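Local coordinates for VC0179-like protein (Escherichia coli, PDB 4XJ6) that probably joins two purine nucleotides into a cyclic dinucleotide such as cyclic GMP-AMP, using magnesium in a nucleotidyltransferase active site, at residues I53-Q58 / R87-M92; R82-R87 / L152-D157. All coordinates share one frame; numbering follows the deposited sequence.

Contact 1 (I53-Q58 / R87-M92); sequences IDVRRQ and RLIFEM
Val55 turns CG1 anti to its own nitrogen (chi1 162°), which leaves CG2 beside that nitrogen and spreads the two methyls across the approaching end of helix 79-90. In Ile89 it is the CG2 methyl that stands anti to the nitrogen, with CG1 beside it (chi1 -68°). The two beta-branched side chains meet methyl to methyl, at an oblique angle, with Val55 CG2 4.1 Å from Ile89 CG2. The same Val55 methyl also lies 4.1 Å from Ile89 O, while Val55 CG1 comes 4.0 Å from Phe90 O. One valine thus spans two successive carbonyls where the helix is about to end, Glu91 being the first residue to depart from helical angles. Both oxygens are acceptors for Arg97, with a hydrogen bond from NH1 to Ile89 O and a weak one from NH2 to Phe90 O. Phe90 contributes mainly backbone, its CB pointing away, although Val55 CA and Phe90 CA are just 6.5 Å apart. No hydrogen bond links the two segments, and they bury only 118 Å² between them. The contact joins the C-terminal ends of helices 24-57 and 79-90, with helices 62-69 and 94-102 packed beside it. Helix 62-69 touches it through Val65 on Val55 and Leu69 on Ile89, and helix 94-102 supplies Arg97 together with Asp94 and Asp98, both salt-bridged to Arg56.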
loop_
_atom_site.group_PDB
_atom_site.type_symbol
_atom_site.label_atom_id
_atom_site.label_comp_id
_atom_site.label_asym_id
_atom_site.label_seq_id
_atom_site.Cartn_x
_atom_site.Cartn_y
_atom_site.Cartn_z
ATOM N N ILE A 53 0.363 9.777 31.695
ATOM C CA ILE A 53 0.370 10.934 32.581
ATOM C C ILE A 53 0.254 10.485 34.032
ATOM O O ILE A 53 1.077 10.846 34.872
ATOM C CB ILE A 53 -0.783 11.911 32.260
ATOM C CG1 ILE A 53 -0.590 12.530 30.877
ATOM C CG2 ILE A 53 -0.861 13.007 33.307
ATOM C CD1 ILE A 53 -1.749 13.398 30.421
ATOM N N ASP A 54 -0.769 9.681 34.306
ATOM C CA ASP A 54 -1.076 9.230 35.661
ATOM C C ASP A 54 0.066 8.450 36.310
ATOM O O ASP A 54 0.200 8.457 37.535
ATOM C CB ASP A 54 -2.342 8.372 35.652
ATOM C CG ASP A 54 -3.561 9.132 35.159
ATOM O OD1 ASP A 54 -3.539 10.381 35.185
ATOM O OD2 ASP A 54 -4.545 8.478 34.750
ATOM N N VAL A 55 0.874 7.777 35.491
ATOM C CA VAL A 55 2.006 6.996 35.984
ATOM C C VAL A 55 2.951 7.843 36.828
ATOM O O VAL A 55 3.194 7.538 37.993
ATOM C CB VAL A 55 2.804 6.356 34.823
ATOM C CG1 VAL A 55 4.192 5.929 35.287
ATOM C CG2 VAL A 55 2.054 5.168 34.253
ATOM N N ARG A 56 3.474 8.914 36.239
ATOM C CA ARG A 56 4.415 9.773 36.944
ATOM C C ARG A 56 3.678 10.760 37.840
ATOM O O ARG A 56 4.224 11.237 38.834
ATOM C CB ARG A 56 5.314 10.523 35.957
ATOM C CG ARG A 56 4.578 11.501 35.052
ATOM C CD ARG A 56 5.425 12.736 34.795
ATOM N NE ARG A 56 6.737 12.388 34.264
ATOM C CZ ARG A 56 7.115 12.603 33.010
ATOM N NH1 ARG A 56 6.282 13.175 32.152
ATOM N NH2 ARG A 56 8.330 12.250 32.614
ATOM N N ARG A 57 2.434 11.058 37.487
ATOM C CA ARG A 57 1.643 12.015 38.246
ATOM C C ARG A 57 1.199 11.430 39.583
ATOM O O ARG A 57 1.346 12.066 40.625
ATOM C CB ARG A 57 0.424 12.463 37.438
ATOM C CG ARG A 57 -0.251 13.712 37.971
ATOM C CD ARG A 57 0.726 14.876 38.041
ATOM N NE ARG A 57 1.312 15.177 36.740
ATOM C CZ ARG A 57 2.267 16.079 36.544
ATOM N NH1 ARG A 57 2.747 16.769 37.570
ATOM N NH2 ARG A 57 2.745 16.290 35.326
ATOM N N GLN A 58 0.669 10.212 39.550
ATOM C CA GLN A 58 0.082 9.606 40.741
ATOM C C GLN A 58 0.927 8.468 41.316
ATOM O O GLN A 58 0.461 7.724 42.181
ATOM C CB GLN A 58 -1.328 9.103 40.424
ATOM C CG GLN A 58 -2.255 10.185 39.885
ATOM C CD GLN A 58 -3.578 9.635 39.390
ATOM O OE1 GLN A 58 -3.671 8.478 38.980
ATOM N NE2 GLN A 58 -4.613 10.466 39.427
ATOM N N ARG A 87 3.783 -2.600 31.099
ATOM C CA ARG A 87 5.186 -2.443 31.460
ATOM C C ARG A 87 5.832 -1.284 30.709
ATOM O O ARG A 87 6.484 -0.435 31.314
ATOM C CB ARG A 87 5.958 -3.732 31.188
ATOM C CG ARG A 87 5.612 -4.868 32.132
ATOM C CD ARG A 87 6.603 -6.011 32.008
ATOM N NE ARG A 87 6.568 -6.632 30.687
ATOM C CZ ARG A 87 5.775 -7.648 30.364
ATOM N NH1 ARG A 87 4.946 -8.154 31.267
ATOM N NH2 ARG A 87 5.807 -8.160 29.141
ATOM N N LEU A 88 5.644 -1.260 29.392
ATOM C CA LEU A 88 6.228 -0.230 28.536
ATOM C C LEU A 88 5.821 1.180 28.954
ATOM O O LEU A 88 6.658 2.077 29.017
ATOM C CB LEU A 88 5.828 -0.465 27.079
ATOM C CG LEU A 88 6.412 -1.713 26.420
ATOM C CD1 LEU A 88 5.755 -1.962 25.073
ATOM C CD2 LEU A 88 7.918 -1.570 26.271
ATOM N N ILE A 89 4.536 1.371 29.228
ATOM C CA ILE A 89 4.033 2.667 29.672
ATOM C C ILE A 89 4.557 2.979 31.072
ATOM O O ILE A 89 4.852 4.129 31.401
ATOM C CB ILE A 89 2.488 2.704 29.659
ATOM C CG1 ILE A 89 1.970 2.648 28.222
ATOM C CG2 ILE A 89 1.952 3.951 30.353
ATOM C CD1 ILE A 89 0.461 2.633 28.129
ATOM N N PHE A 90 4.687 1.937 31.884
ATOM C CA PHE A 90 5.192 2.072 33.243
ATOM C C PHE A 90 6.646 2.543 33.266
ATOM O O PHE A 90 7.011 3.412 34.059
ATOM C CB PHE A 90 5.055 0.738 33.982
ATOM C CG PHE A 90 5.618 0.744 35.375
ATOM C CD1 PHE A 90 4.850 1.158 36.450
ATOM C CD2 PHE A 90 6.913 0.312 35.610
ATOM C CE1 PHE A 90 5.369 1.152 37.730
ATOM C CE2 PHE A 90 7.439 0.306 36.883
ATOM C CZ PHE A 90 6.664 0.728 37.949
ATOM N N GLU A 91 7.468 1.980 32.385
ATOM C CA GLU A 91 8.911 2.182 32.475
ATOM C C GLU A 91 9.526 2.981 31.325
ATOM O O GLU A 91 10.730 2.893 31.083
ATOM C CB GLU A 91 9.614 0.823 32.582
ATOM C CG GLU A 91 9.560 -0.019 31.320
ATOM C CD GLU A 91 9.940 -1.466 31.563
ATOM O OE1 GLU A 91 11.102 -1.833 31.293
ATOM O OE2 GLU A 91 9.073 -2.239 32.020
ATOM N N MET A 92 8.718 3.774 30.628
ATOM C CA MET A 92 9.257 4.628 29.573
ATOM C C MET A 92 9.958 5.840 30.189
ATOM O O MET A 92 9.446 6.454 31.127
ATOM C CB MET A 92 8.153 5.064 28.603
ATOM C CG MET A 92 7.023 5.856 29.232
ATOM S SD MET A 92 5.641 6.094 28.089
ATOM C CE MET A 92 6.482 6.815 26.685
#

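Contact 2 (R82-R87 / L152-D157); sequences RADLAR and LLLLVD
Leu85 and Leu154 form the middle of this helix pair, with the CD1 methyl of Leu154 pressed against the backbone of the opposite helix. That methyl is 3.9 Å from Leu85 N and 4.0 Å from Leu85 CB. Leu154 reaches so far because its chain is extended beyond CB (chi2 -179°). In Leu85 CG is anti to the nitrogen, whereas in Leu154 and Leu155 it lies beside the nitrogen, and a chi2 of 56° folds the end of Leu85 so that both methyls face Leu155. Leu155 CD2 meets them, 3.8 Å from Leu85 CD2 and 4.0 Å from Leu85 CD1, the two leucines at about a right angle. Asp84 borders the apolar patch, its OD2 in van der Waals contact with Leu154 CD1 at 3.9 Å. Asp84 OD1 faces Arg87 NH2, a long and weak ion pair at 3.4 Å. The Arg87 guanidinium has Ala83 O and Asp84 CA beneath one face, both offset toward its rim, and NH2 also salt-bridges Glu80. The local axes approach to 10.4 Å with N-to-C directions 135° apart, roughly antiparallel but splayed. This is leucine-mediated interhelical packing, joining helix 79-90 to helix 149-166 of the nucleotidyltransferase domain. Around them, helix 24-57 packs on Leu155 through Val44, Phe45 and Ala48, helix 62-69 touches Ala86, and strand 188-198 lies against Leu152, Leu153 and Val156.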
loop_
_atom_site.group_PDB
_atom_site.type_symbol
_atom_site.label_atom_id
_atom_site.label_comp_id
_atom_site.label_asym_id
_atom_site.label_seq_id
_atom_site.Cartn_x
_atom_site.Cartn_y
_atom_site.Cartn_z
ATOM N N ARG A 82 -1.333 -7.026 26.960
ATOM C CA ARG A 82 -1.818 -6.038 27.917
ATOM C C ARG A 82 -0.788 -5.814 29.016
ATOM O O ARG A 82 -0.553 -4.682 29.444
ATOM C CB ARG A 82 -3.148 -6.477 28.528
ATOM C CG ARG A 82 -4.258 -6.646 27.517
ATOM C CD ARG A 82 -5.622 -6.695 28.196
ATOM N NE ARG A 82 -5.749 -7.824 29.112
ATOM C CZ ARG A 82 -6.231 -9.014 28.768
ATOM N NH1 ARG A 82 -6.620 -9.233 27.521
ATOM N NH2 ARG A 82 -6.320 -9.984 29.667
ATOM N N ALA A 83 -0.175 -6.904 29.465
ATOM C CA ALA A 83 0.883 -6.840 30.464
ATOM C C ALA A 83 2.110 -6.131 29.900
ATOM O O ALA A 83 2.759 -5.348 30.593
ATOM C CB ALA A 83 1.253 -8.237 30.941
ATOM N N ASP A 84 2.416 -6.407 28.636
ATOM C CA ASP A 84 3.580 -5.827 27.980
ATOM C C ASP A 84 3.427 -4.317 27.824
ATOM O O ASP A 84 4.340 -3.556 28.152
ATOM C CB ASP A 84 3.803 -6.478 26.615
ATOM C CG ASP A 84 5.167 -6.161 26.037
ATOM O OD1 ASP A 84 6.042 -5.678 26.789
ATOM O OD2 ASP A 84 5.370 -6.411 24.830
ATOM N N LEU A 85 2.268 -3.893 27.327
ATOM C CA LEU A 85 1.978 -2.473 27.154
ATOM C C LEU A 85 1.951 -1.760 28.500
ATOM O O LEU A 85 2.352 -0.601 28.607
ATOM C CB LEU A 85 0.646 -2.278 26.428
ATOM C CG LEU A 85 0.299 -0.829 26.081
ATOM C CD1 LEU A 85 1.408 -0.195 25.247
ATOM C CD2 LEU A 85 -1.039 -0.753 25.358
ATOM N N ALA A 86 1.476 -2.466 29.521
ATOM C CA ALA A 86 1.466 -1.941 30.882
ATOM C C ALA A 86 2.887 -1.649 31.341
ATOM O O ALA A 86 3.165 -0.585 31.890
ATOM C CB ALA A 86 0.788 -2.919 31.831
ATOM N N ARG A 87 3.783 -2.600 31.099
ATOM C CA ARG A 87 5.186 -2.443 31.460
ATOM C C ARG A 87 5.832 -1.284 30.709
ATOM O O ARG A 87 6.484 -0.435 31.314
ATOM C CB ARG A 87 5.958 -3.732 31.188
ATOM C CG ARG A 87 5.612 -4.868 32.132
ATOM C CD ARG A 87 6.603 -6.011 32.008
ATOM N NE ARG A 87 6.568 -6.632 30.687
ATOM C CZ ARG A 87 5.775 -7.648 30.364
ATOM N NH1 ARG A 87 4.946 -8.154 31.267
ATOM N NH2 ARG A 87 5.807 -8.160 29.141
ATOM N N LEU A 152 4.450 1.664 20.368
ATOM C CA LEU A 152 3.683 2.261 19.279
ATOM C C LEU A 152 2.969 1.206 18.447
ATOM O O LEU A 152 1.846 1.414 17.989
ATOM C CB LEU A 152 4.604 3.095 18.387
ATOM C CG LEU A 152 5.411 4.185 19.096
ATOM C CD1 LEU A 152 6.442 4.780 18.154
ATOM C CD2 LEU A 152 4.470 5.250 19.614
ATOM N N LEU A 153 3.634 0.073 18.252
ATOM C CA LEU A 153 3.061 -1.029 17.488
ATOM C C LEU A 153 1.887 -1.664 18.222
ATOM O O LEU A 153 0.896 -2.053 17.605
ATOM C CB LEU A 153 4.127 -2.087 17.187
ATOM C CG LEU A 153 5.141 -1.724 16.102
ATOM C CD1 LEU A 153 6.235 -2.780 16.018
ATOM C CD2 LEU A 153 4.443 -1.541 14.758
ATOM N N LEU A 154 2.000 -1.762 19.542
ATOM C CA LEU A 154 0.925 -2.312 20.363
ATOM C C LEU A 154 -0.282 -1.382 20.415
ATOM O O LEU A 154 -1.410 -1.828 20.618
ATOM C CB LEU A 154 1.422 -2.598 21.781
ATOM C CG LEU A 154 2.233 -3.882 21.961
ATOM C CD1 LEU A 154 2.650 -4.052 23.415
ATOM C CD2 LEU A 154 1.440 -5.089 21.474
ATOM N N LEU A 155 -0.038 -0.087 20.234
ATOM C CA LEU A 155 -1.119 0.891 20.199
ATOM C C LEU A 155 -1.879 0.818 18.880
ATOM O O LEU A 155 -3.089 1.035 18.836
ATOM C CB LEU A 155 -0.580 2.303 20.416
ATOM C CG LEU A 155 0.019 2.581 21.795
ATOM C CD1 LEU A 155 0.355 4.054 21.936
ATOM C CD2 LEU A 155 -0.927 2.135 22.900
ATOM N N VAL A 156 -1.158 0.515 17.806
ATOM C CA VAL A 156 -1.781 0.300 16.509
ATOM C C VAL A 156 -2.602 -0.981 16.551
ATOM O O VAL A 156 -3.746 -1.014 16.088
ATOM C CB VAL A 156 -0.736 0.218 15.382
ATOM C CG1 VAL A 156 -1.378 -0.270 14.098
ATOM C CG2 VAL A 156 -0.074 1.571 15.172
ATOM N N ASP A 157 -2.010 -2.029 17.116
ATOM C CA ASP A 157 -2.691 -3.309 17.269
ATOM C C ASP A 157 -3.952 -3.150 18.107
ATOM O O ASP A 157 -4.995 -3.713 17.784
ATOM C CB ASP A 157 -1.764 -4.343 17.906
ATOM C CG ASP A 157 -0.678 -4.813 16.963
ATOM O OD1 ASP A 157 -0.708 -4.422 15.779
ATOM O OD2 ASP A 157 0.197 -5.588 17.405
#

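In the fold
Both contacts use helix 79-90, whose 82-87 turns meet helix 149-166 in contact 2 and whose C-terminal end meets helix 24-57 in contact 1. Their centres are 13 Å apart, and their segments overlap at Arg87, which takes part in neither interface. Leu88, on segment 87-92, also packs on contact 2, its CD1 4.1 Å from Leu154 CD1. Contact 1 is the more peripheral, about 34 Å from the centre of the chain against about 24 Å for contact 2. Neither contact includes a residue of the metal sites. Contact 2 relates to the active site through the fold: helix 149-166 packs on strand 188-198, which carries Asp191, a ligand of magnesium and part of a nucleotide pocket.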